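Side-chain contacts in helix-turn-helix domain-containing protein (Shewanella amazonensis SB2B, PDB 3KE2), which is of unknown function but carries a winged helix-turn-helix domain and so probably binds DNA: residues 24-29 with 55-60; 65-70 with 75-80. All coordinates share one frame; numbering follows the deposited sequence.

Contact 1 of 2, residues 24-29 with 55-60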
loop_
_atom_site.group_PDB
_atom_site.type_symbol
_atom_site.label_atom_id
_atom_site.label_comp_id
_atom_site.label_asym_id
_atom_site.label_seq_id
_atom_site.Cartn_x
_atom_site.Cartn_y
_atom_site.Cartn_z
ATOM N N TYR A 24 -8.879 0.822 4.179
ATOM C CA TYR A 24 -10.206 1.175 4.680
ATOM C C TYR A 24 -10.382 0.636 6.089
ATOM O O TYR A 24 -10.874 1.354 6.991
ATOM C CB TYR A 24 -11.312 0.653 3.760
ATOM C CG TYR A 24 -12.680 1.115 4.179
ATOM C CD1 TYR A 24 -13.073 2.434 4.004
ATOM C CD2 TYR A 24 -13.584 0.245 4.735
ATOM C CE1 TYR A 24 -14.349 2.876 4.400
ATOM C CE2 TYR A 24 -14.846 0.672 5.130
ATOM C CZ TYR A 24 -15.223 1.988 4.963
ATOM O OH TYR A 24 -16.492 2.388 5.355
ATOM N N LEU A 25 -9.999 -0.624 6.288
ATOM C CA LEU A 25 -10.106 -1.209 7.625
ATOM C C LEU A 25 -9.249 -0.396 8.601
ATOM O O LEU A 25 -9.706 0.018 9.674
ATOM C CB LEU A 25 -9.688 -2.663 7.628
ATOM C CG LEU A 25 -10.660 -3.617 7.003
ATOM C CD1 LEU A 25 -10.129 -5.023 7.145
ATOM C CD2 LEU A 25 -11.965 -3.457 7.718
ATOM N N ALA A 26 -8.021 -0.125 8.187
ATOM C CA ALA A 26 -7.113 0.615 9.016
ATOM C C ALA A 26 -7.717 1.960 9.384
ATOM O O ALA A 26 -7.544 2.425 10.501
ATOM C CB ALA A 26 -5.782 0.797 8.296
ATOM N N HIS A 27 -8.406 2.597 8.448
ATOM C CA HIS A 27 -9.050 3.897 8.723
ATOM C C HIS A 27 -10.153 3.708 9.766
ATOM O O HIS A 27 -10.217 4.449 10.727
ATOM C CB HIS A 27 -9.568 4.515 7.410
ATOM C CG HIS A 27 -10.404 5.748 7.569
ATOM N ND1 HIS A 27 -9.866 7.022 7.583
ATOM C CD2 HIS A 27 -11.750 5.906 7.641
ATOM C CE1 HIS A 27 -10.844 7.909 7.690
ATOM N NE2 HIS A 27 -11.998 7.258 7.723
ATOM N N LEU A 28 -10.996 2.693 9.587
ATOM C CA LEU A 28 -12.063 2.422 10.534
ATOM C C LEU A 28 -11.513 2.191 11.948
ATOM O O LEU A 28 -11.971 2.804 12.907
ATOM C CB LEU A 28 -12.857 1.213 10.091
ATOM C CG LEU A 28 -13.749 1.381 8.866
ATOM C CD1 LEU A 28 -14.402 0.043 8.596
ATOM C CD2 LEU A 28 -14.799 2.490 9.042
HETATM N N MSE A 29 -10.495 1.336 12.042
HETATM C CA MSE A 29 -9.848 0.987 13.304
HETATM C C MSE A 29 -9.195 2.159 13.983
HETATM O O MSE A 29 -9.095 2.205 15.201
HETATM C CB MSE A 29 -8.775 -0.055 13.043
HETATM C CG MSE A 29 -9.319 -1.345 12.564
HETATM SE SE MSE A 29 -7.905 -2.516 12.055
HETATM C CE MSE A 29 -8.965 -3.884 11.391
ATOM N N ALA A 55 -4.568 -9.860 8.798
ATOM C CA ALA A 55 -3.362 -10.669 8.810
ATOM C C ALA A 55 -2.325 -10.119 7.858
ATOM O O ALA A 55 -1.148 -10.231 8.131
ATOM C CB ALA A 55 -3.672 -12.135 8.454
ATOM N N SER A 56 -2.750 -9.510 6.757
ATOM C CA SER A 56 -1.797 -9.006 5.769
ATOM C C SER A 56 -1.419 -7.501 5.898
ATOM O O SER A 56 -0.760 -6.962 5.025
ATOM C CB SER A 56 -2.311 -9.326 4.342
ATOM O OG SER A 56 -3.543 -8.662 4.087
ATOM N N PHE A 57 -1.811 -6.824 6.965
ATOM C CA PHE A 57 -1.402 -5.418 7.126
ATOM C C PHE A 57 0.120 -5.322 7.142
ATOM O O PHE A 57 0.701 -4.383 6.603
ATOM C CB PHE A 57 -1.966 -4.804 8.416
ATOM C CG PHE A 57 -3.397 -4.326 8.327
ATOM C CD1 PHE A 57 -4.293 -4.860 7.431
ATOM C CD2 PHE A 57 -3.882 -3.438 9.288
ATOM C CE1 PHE A 57 -5.610 -4.427 7.404
ATOM C CE2 PHE A 57 -5.224 -3.025 9.287
ATOM C CZ PHE A 57 -6.073 -3.516 8.351
ATOM N N ALA A 58 0.761 -6.294 7.781
ATOM C CA ALA A 58 2.216 -6.318 7.865
ATOM C C ALA A 58 2.829 -6.269 6.457
ATOM O O ALA A 58 3.901 -5.687 6.275
ATOM C CB ALA A 58 2.679 -7.541 8.626
ATOM N N ASP A 59 2.142 -6.860 5.466
ATOM C CA ASP A 59 2.614 -6.861 4.070
ATOM C C ASP A 59 2.819 -5.453 3.516
ATOM O O ASP A 59 3.657 -5.251 2.634
ATOM C CB ASP A 59 1.638 -7.600 3.117
ATOM C CG ASP A 59 1.604 -9.139 3.324
ATOM O OD1 ASP A 59 2.422 -9.677 4.114
ATOM O OD2 ASP A 59 0.764 -9.807 2.652
ATOM N N ILE A 60 2.052 -4.485 4.007
ATOM C CA ILE A 60 2.170 -3.116 3.515
ATOM C C ILE A 60 2.705 -2.166 4.585
ATOM O O ILE A 60 2.591 -0.960 4.453
ATOM C CB ILE A 60 0.819 -2.615 2.908
ATOM C CG1 ILE A 60 -0.306 -2.508 3.947
ATOM C CG2 ILE A 60 0.415 -3.556 1.734
ATOM C CD1 ILE A 60 -1.552 -1.684 3.464
#
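In the hydrophobic core of the winged helix-turn-helix domain, Phe57 drives its ring against Leu25, Ala26 and Met29 on one side of helix 14-31. The three residues are spaced one and four apart, so a single helical turn brings them together around the end of the ring. Phe57 touches them with two atoms, CZ and CE2. CZ meets Leu25 at the edge of the ring, close to its plane, where Leu25 CB lies 3.8 Å from Phe57 CZ. CE2 meets the Ala26 methyl and the Met29 selenium. Ala26 CB stands 4.0 Å from Phe57 CE2, and its small methyl lets the ring come close to the helix backbone, with Ala26 N 3.9 Å from Phe57 CZ.

Phe57 follows helix 47-55, the helix that by its place in the chain probably serves as recognition helix, at the point where the chain turns toward strand 63-67. A large flat side chain suits this place: the CA atoms of Ala26 and Phe57 are 8.5 Å apart, and the ring spans the gap. Its CG sits anti to its own carbonyl carbon (chi1 -81°), which sends the ring toward the helix.

Met29, present as selenomethionine, approaches from the opposite direction on an extended chain whose reach carries the selenium to the ring. Met29 SE lies 3.9 Å from Phe57 CE2. Seen from the ring centroid it stands 67° off the normal, an oblique Met-aromatic contact. The contact is purely apolar and selenium-aromatic, and all four residues are buried. Ile62 also packs on both Phe57 and Ala26, while Leu39 touches Met29, bringing a second helix, 36-43, up to the same cluster.

Contact 2 of 2, residues 65-70 with 75-80; sequences EFVQDG and AGYYRI
The Phe66 ring has Tyr77 N over one face, 3.5 Å above its plane, and turns its edge to Tyr78. There Phe66 CD1 sits over the centre of the Tyr78 ring, 3.7 Å above it, in an edge-to-face pair with planes at 67°. Gly76, with no side chain, lets Phe66 CZ come within 3.4 Å of its CA.

On the other face of the hairpin Val67 CB rests over the Tyr77 ring, 4.3 Å from its centroid, a CH-pi contact. Tyr77 CG stands between its backbone N and carbonyl carbon (chi1 65°), which places the ring alongside Val67. The Arg79 guanidinium has Val67 CG2 over one face and Glu65 OE1 at its edge; this salt bridge is weak, with 3.4 Å between Glu65 OE1 and Arg79 NE. Long charged chains suit a surface strand pair, where their ends can meet across it.

Between the strands, Glu65 and Arg79, like Val67 and Tyr77, each exchange two backbone hydrogen bonds, that from Val67 N to Tyr77 O spanning 2.8 Å. Such a two-stranded antiparallel hairpin is consistent with the wing of a winged helix-turn-helix domain.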
loop_
_atom_site.group_PDB
_atom_site.type_symbol
_atom_site.label_atom_id
_atom_site.label_comp_id
_atom_site.label_asym_id
_atom_site.label_seq_id
_atom_site.Cartn_x
_atom_site.Cartn_y
_atom_site.Cartn_z
ATOM N N GLU A 65 -2.126 -3.960 16.507
ATOM C CA GLU A 65 -2.149 -4.672 17.775
ATOM C C GLU A 65 -3.568 -4.893 18.196
ATOM O O GLU A 65 -4.459 -4.155 17.777
ATOM C CB GLU A 65 -1.600 -3.812 18.883
ATOM C CG GLU A 65 -0.195 -3.446 18.828
ATOM C CD GLU A 65 0.121 -2.386 19.855
ATOM O OE1 GLU A 65 -0.775 -1.577 20.187
ATOM O OE2 GLU A 65 1.263 -2.349 20.312
ATOM N N PHE A 66 -3.767 -5.857 19.091
ATOM C CA PHE A 66 -5.068 -6.112 19.665
ATOM C C PHE A 66 -4.885 -5.853 21.151
ATOM O O PHE A 66 -4.046 -6.464 21.803
ATOM C CB PHE A 66 -5.528 -7.512 19.381
ATOM C CG PHE A 66 -6.933 -7.758 19.763
ATOM C CD1 PHE A 66 -7.956 -7.256 18.998
ATOM C CD2 PHE A 66 -7.247 -8.531 20.870
ATOM C CE1 PHE A 66 -9.273 -7.493 19.362
ATOM C CE2 PHE A 66 -8.547 -8.780 21.211
ATOM C CZ PHE A 66 -9.558 -8.273 20.464
ATOM N N VAL A 67 -5.677 -4.930 21.678
ATOM C CA VAL A 67 -5.539 -4.484 23.058
ATOM C C VAL A 67 -6.730 -4.724 23.952
ATOM O O VAL A 67 -7.837 -4.518 23.548
ATOM C CB VAL A 67 -5.316 -2.956 23.037
ATOM C CG1 VAL A 67 -5.079 -2.417 24.447
ATOM C CG2 VAL A 67 -4.165 -2.601 22.105
ATOM N N GLN A 68 -6.472 -5.106 25.190
ATOM C CA GLN A 68 -7.499 -5.311 26.195
ATOM C C GLN A 68 -7.190 -4.529 27.440
ATOM O O GLN A 68 -6.082 -4.067 27.618
ATOM C CB GLN A 68 -7.545 -6.761 26.653
ATOM C CG GLN A 68 -7.813 -7.762 25.602
ATOM C CD GLN A 68 -7.830 -9.160 26.161
ATOM O OE1 GLN A 68 -6.923 -9.966 25.895
ATOM N NE2 GLN A 68 -8.819 -9.438 26.997
ATOM N N ASP A 69 -8.191 -4.414 28.313
ATOM C CA ASP A 69 -8.035 -3.814 29.643
ATOM C C ASP A 69 -7.061 -4.698 30.406
ATOM O O ASP A 69 -6.894 -5.879 30.089
ATOM C CB ASP A 69 -9.370 -3.773 30.411
ATOM C CG ASP A 69 -10.080 -5.162 30.422
ATOM O OD1 ASP A 69 -10.222 -5.759 29.294
ATOM O OD2 ASP A 69 -10.496 -5.679 31.514
ATOM N N GLY A 70 -6.468 -4.146 31.453
ATOM C CA GLY A 70 -5.527 -4.877 32.278
ATOM C C GLY A 70 -6.082 -6.134 32.927
ATOM O O GLY A 70 -5.368 -7.142 33.011
ATOM N N ALA A 75 -13.763 -7.267 25.961
ATOM C CA ALA A 75 -13.416 -7.722 24.635
ATOM C C ALA A 75 -12.348 -6.732 24.180
ATOM O O ALA A 75 -12.392 -5.549 24.533
ATOM C CB ALA A 75 -14.636 -7.748 23.712
ATOM N N GLY A 76 -11.367 -7.178 23.440
ATOM C CA GLY A 76 -10.340 -6.244 23.045
ATOM C C GLY A 76 -10.732 -5.430 21.835
ATOM O O GLY A 76 -11.832 -5.560 21.313
ATOM N N TYR A 77 -9.811 -4.599 21.383
ATOM C CA TYR A 77 -10.036 -3.799 20.205
ATOM C C TYR A 77 -8.720 -3.644 19.465
ATOM O O TYR A 77 -7.663 -3.742 20.047
ATOM C CB TYR A 77 -10.627 -2.446 20.577
ATOM C CG TYR A 77 -9.726 -1.564 21.402
ATOM C CD1 TYR A 77 -9.727 -1.626 22.799
ATOM C CD2 TYR A 77 -8.881 -0.654 20.787
ATOM C CE1 TYR A 77 -8.878 -0.805 23.558
ATOM C CE2 TYR A 77 -8.042 0.169 21.526
ATOM C CZ TYR A 77 -8.048 0.095 22.907
ATOM O OH TYR A 77 -7.215 0.936 23.605
ATOM N N TYR A 78 -8.789 -3.455 18.166
ATOM C CA TYR A 78 -7.594 -3.285 17.383
ATOM C C TYR A 78 -7.094 -1.848 17.443
ATOM O O TYR A 78 -7.866 -0.909 17.553
ATOM C CB TYR A 78 -7.864 -3.655 15.926
ATOM C CG TYR A 78 -8.125 -5.129 15.654
ATOM C CD1 TYR A 78 -7.071 -6.016 15.466
ATOM C CD2 TYR A 78 -9.429 -5.631 15.529
ATOM C CE1 TYR A 78 -7.305 -7.361 15.180
ATOM C CE2 TYR A 78 -9.671 -7.005 15.251
ATOM C CZ TYR A 78 -8.598 -7.850 15.075
ATOM O OH TYR A 78 -8.794 -9.197 14.804
ATOM N N ARG A 79 -5.785 -1.698 17.384
ATOM C CA ARG A 79 -5.143 -0.403 17.356
ATOM C C ARG A 79 -3.985 -0.426 16.371
ATOM O O ARG A 79 -3.262 -1.424 16.287
ATOM C CB ARG A 79 -4.608 -0.006 18.719
ATOM C CG ARG A 79 -3.826 1.298 18.693
ATOM C CD ARG A 79 -3.680 1.870 20.074
ATOM N NE ARG A 79 -2.995 0.922 20.932
ATOM C CZ ARG A 79 -3.089 0.879 22.267
ATOM N NH1 ARG A 79 -3.885 1.698 22.962
ATOM N NH2 ARG A 79 -2.406 -0.044 22.909
ATOM N N ILE A 80 -3.795 0.676 15.654
ATOM C CA ILE A 80 -2.716 0.797 14.709
ATOM C C ILE A 80 -1.495 1.257 15.480
ATOM O O ILE A 80 -1.498 2.369 16.032
ATOM C CB ILE A 80 -3.063 1.814 13.607
ATOM C CG1 ILE A 80 -4.366 1.401 12.899
ATOM C CG2 ILE A 80 -1.934 1.950 12.626
ATOM C CD1 ILE A 80 -4.354 0.046 12.344
HETATM O O HOH W 1 -10.959 -4.019 26.394
#

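How the contacts relate
Contact 1 is a buried core contact and contact 2 a surface one, about 15 Å apart between centres. The first packs the turn after helix 47-55 on helix 14-31 and depends on apolar side chains; the second pairs strands 63-67 and 77-82, where backbone hydrogen bonds set the register and aromatic and charged side chains dress the two faces. They share no secondary-structure element, yet they meet: Met29 SE of contact 1 packs on Tyr78 CB of contact 2, 4.0 Å away, so helix 14-31 touches both the core cluster and strand 77-82. In the chain they follow one another, contact 1 closing before contact 2 opens.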